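PDB 3MQ2: 16S rRNA methyltransferase from Streptomyces sp. DSM 40477, which methylates the N1 position of adenine 1408 in 16S rRNA and so confers resistance to aminoglycosides such as kanamycin, neomycin and apramycin. Local coordinates for residues Gln26-Val31 and Asn49-Val54. Numbering follows the deposited sequence.
Sequences QYDDVV and NPSRLV
Val31 and Leu53 are joined by a backbone hydrogen bond, Val31 N to Leu53 O at 2.9 Å. Leu53 N in turn bonds Asp29 O. These two bonds hold two neighbouring parallel strands in register, Val30 beside Leu53 and Val31 beside Val54. Just ahead of them, Asp28 N reaches Ser51 O at 2.8 Å. Leu53 O also takes a CA-H...O contact from Val30 CA.

The packing is tight at the strand pair. On one face of the sheet Val30 and Leu53 lie side by side under helix 17-24. The side chains of Tyr27 and Leu53 cross at about a right angle, with Tyr27 CD2 3.9 Å from Leu53 CB. Leu53 CA sits over the rim of one ring face, and Pro50 O meets the ring edge at CE1. On the other face the Arg52 chain bends at chi3 (79°), which brings its guanidinium over Val31. Val31 CG2 lies over one face of that flat group, 3.4 Å from Arg52 NH2. Arg52 NH1 bonds Asn49 OD1 from above the carbonyl plane, and NH2 forms a salt bridge with Glu101. A water in the guanidinium plane links NH2 to Val30 O and, weakly, to Asp29 OD2. Asp29 OD1 pairs with Arg131.

The solvent side is looser. Asp28 and Ser51 are exposed, and their side chains come no closer than 3.5 Å, between Asp28 OD2 and Ser51 OG. Here the type I turn Asn49-Arg52 leads from helix 40-48 into the second strand. Strand 29-34, this helix and strand 52-58 form a beta-alpha-beta unit of the Rossmann-like methyltransferase fold.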
loop_
_atom_site.group_PDB
_atom_site.type_symbol
_atom_site.label_atom_id
_atom_site.label_comp_id
_atom_site.label_asym_id
_atom_site.label_seq_id
_atom_site.Cartn_x
_atom_site.Cartn_y
_atom_site.Cartn_z
ATOM N N GLN A 26 -19.952 8.896 1.762
ATOM C CA GLN A 26 -20.031 10.042 0.865
ATOM C C GLN A 26 -19.222 9.838 -0.408
ATOM O O GLN A 26 -19.310 10.638 -1.341
ATOM C CB GLN A 26 -19.548 11.305 1.580
ATOM C CG GLN A 26 -20.230 11.557 2.915
ATOM C CD GLN A 26 -19.558 12.657 3.709
ATOM O OE1 GLN A 26 -18.582 13.255 3.256
ATOM N NE2 GLN A 26 -20.075 12.928 4.901
ATOM N N TYR A 27 -18.431 8.770 -0.446
ATOM C CA TYR A 27 -17.573 8.511 -1.591
ATOM C C TYR A 27 -17.980 7.249 -2.336
ATOM O O TYR A 27 -18.714 6.415 -1.813
ATOM C CB TYR A 27 -16.093 8.474 -1.170
ATOM C CG TYR A 27 -15.629 9.809 -0.626
ATOM C CD1 TYR A 27 -15.118 10.772 -1.470
ATOM C CD2 TYR A 27 -15.747 10.114 0.724
ATOM C CE1 TYR A 27 -14.716 11.997 -0.998
ATOM C CE2 TYR A 27 -15.338 11.349 1.214
ATOM C CZ TYR A 27 -14.823 12.284 0.337
ATOM O OH TYR A 27 -14.415 13.523 0.776
ATOM N N ASP A 28 -17.523 7.138 -3.578
ATOM C CA ASP A 28 -17.889 6.017 -4.432
ATOM C C ASP A 28 -17.202 4.732 -4.000
ATOM O O ASP A 28 -17.766 3.646 -4.120
ATOM C CB ASP A 28 -17.536 6.319 -5.889
ATOM C CG ASP A 28 -18.435 7.375 -6.498
ATOM O OD1 ASP A 28 -19.505 7.650 -5.914
ATOM O OD2 ASP A 28 -18.076 7.918 -7.565
ATOM N N ASP A 29 -15.980 4.855 -3.494
ATOM C CA ASP A 29 -15.197 3.676 -3.148
ATOM C C ASP A 29 -14.031 4.070 -2.249
ATOM O O ASP A 29 -13.771 5.252 -2.046
ATOM C CB ASP A 29 -14.681 3.009 -4.419
ATOM C CG ASP A 29 -14.397 1.526 -4.236
ATOM O OD1 ASP A 29 -14.626 0.991 -3.124
ATOM O OD2 ASP A 29 -13.954 0.896 -5.220
ATOM N N VAL A 30 -13.337 3.073 -1.721
ATOM C CA VAL A 30 -12.205 3.329 -0.833
ATOM C C VAL A 30 -10.944 2.683 -1.395
ATOM O O VAL A 30 -10.972 1.534 -1.843
ATOM C CB VAL A 30 -12.469 2.786 0.589
ATOM C CG1 VAL A 30 -11.228 2.931 1.459
ATOM C CG2 VAL A 30 -13.652 3.507 1.234
ATOM N N VAL A 31 -9.841 3.433 -1.371
ATOM C CA VAL A 31 -8.522 2.925 -1.743
ATOM C C VAL A 31 -7.689 2.920 -0.478
ATOM O O VAL A 31 -7.761 3.868 0.277
ATOM C CB VAL A 31 -7.841 3.873 -2.756
ATOM C CG1 VAL A 31 -6.420 3.425 -3.073
ATOM C CG2 VAL A 31 -8.666 3.973 -4.040
ATOM N N ASN A 49 -8.296 11.493 -7.697
ATOM C CA ASN A 49 -9.539 10.731 -7.582
ATOM C C ASN A 49 -10.486 11.330 -6.535
ATOM O O ASN A 49 -10.715 10.728 -5.484
ATOM C CB ASN A 49 -9.233 9.275 -7.212
ATOM C CG ASN A 49 -8.414 8.554 -8.269
ATOM O OD1 ASN A 49 -8.966 7.952 -9.192
ATOM N ND2 ASN A 49 -7.092 8.599 -8.134
ATOM N N PRO A 50 -11.053 12.511 -6.824
ATOM C CA PRO A 50 -11.899 13.262 -5.884
ATOM C C PRO A 50 -13.136 12.497 -5.399
ATOM O O PRO A 50 -13.675 12.832 -4.348
ATOM C CB PRO A 50 -12.331 14.486 -6.708
ATOM C CG PRO A 50 -11.264 14.639 -7.734
ATOM C CD PRO A 50 -10.845 13.244 -8.084
ATOM N N SER A 51 -13.576 11.490 -6.147
ATOM C CA SER A 51 -14.785 10.756 -5.788
ATOM C C SER A 51 -14.527 9.503 -4.949
ATOM O O SER A 51 -15.467 8.804 -4.568
ATOM C CB SER A 51 -15.570 10.381 -7.049
ATOM O OG SER A 51 -14.891 9.373 -7.775
ATOM N N ARG A 52 -13.263 9.219 -4.655
ATOM C CA ARG A 52 -12.931 8.068 -3.821
ATOM C C ARG A 52 -12.272 8.524 -2.535
ATOM O O ARG A 52 -11.603 9.560 -2.506
ATOM C CB ARG A 52 -12.025 7.103 -4.582
ATOM C CG ARG A 52 -12.588 6.750 -5.947
ATOM C CD ARG A 52 -11.501 6.310 -6.903
ATOM N NE ARG A 52 -11.121 4.930 -6.656
ATOM C CZ ARG A 52 -10.183 4.279 -7.330
ATOM N NH1 ARG A 52 -9.512 4.884 -8.303
ATOM N NH2 ARG A 52 -9.917 3.020 -7.024
ATOM N N LEU A 53 -12.498 7.768 -1.466
ATOM C CA LEU A 53 -11.859 8.041 -0.187
ATOM C C LEU A 53 -10.559 7.264 -0.133
ATOM O O LEU A 53 -10.551 6.059 -0.354
ATOM C CB LEU A 53 -12.768 7.613 0.963
ATOM C CG LEU A 53 -12.197 7.732 2.373
ATOM C CD1 LEU A 53 -11.770 9.152 2.653
ATOM C CD2 LEU A 53 -13.225 7.248 3.413
ATOM N N VAL A 54 -9.461 7.950 0.156
ATOM C CA VAL A 54 -8.151 7.294 0.185
ATOM C C VAL A 54 -7.690 7.209 1.619
ATOM O O VAL A 54 -7.618 8.225 2.304
ATOM C CB VAL A 54 -7.099 8.068 -0.645
ATOM C CG1 VAL A 54 -5.731 7.358 -0.604
ATOM C CG2 VAL A 54 -7.590 8.221 -2.094
HETATM O O HOH W 1 -11.415 1.677 -4.945
#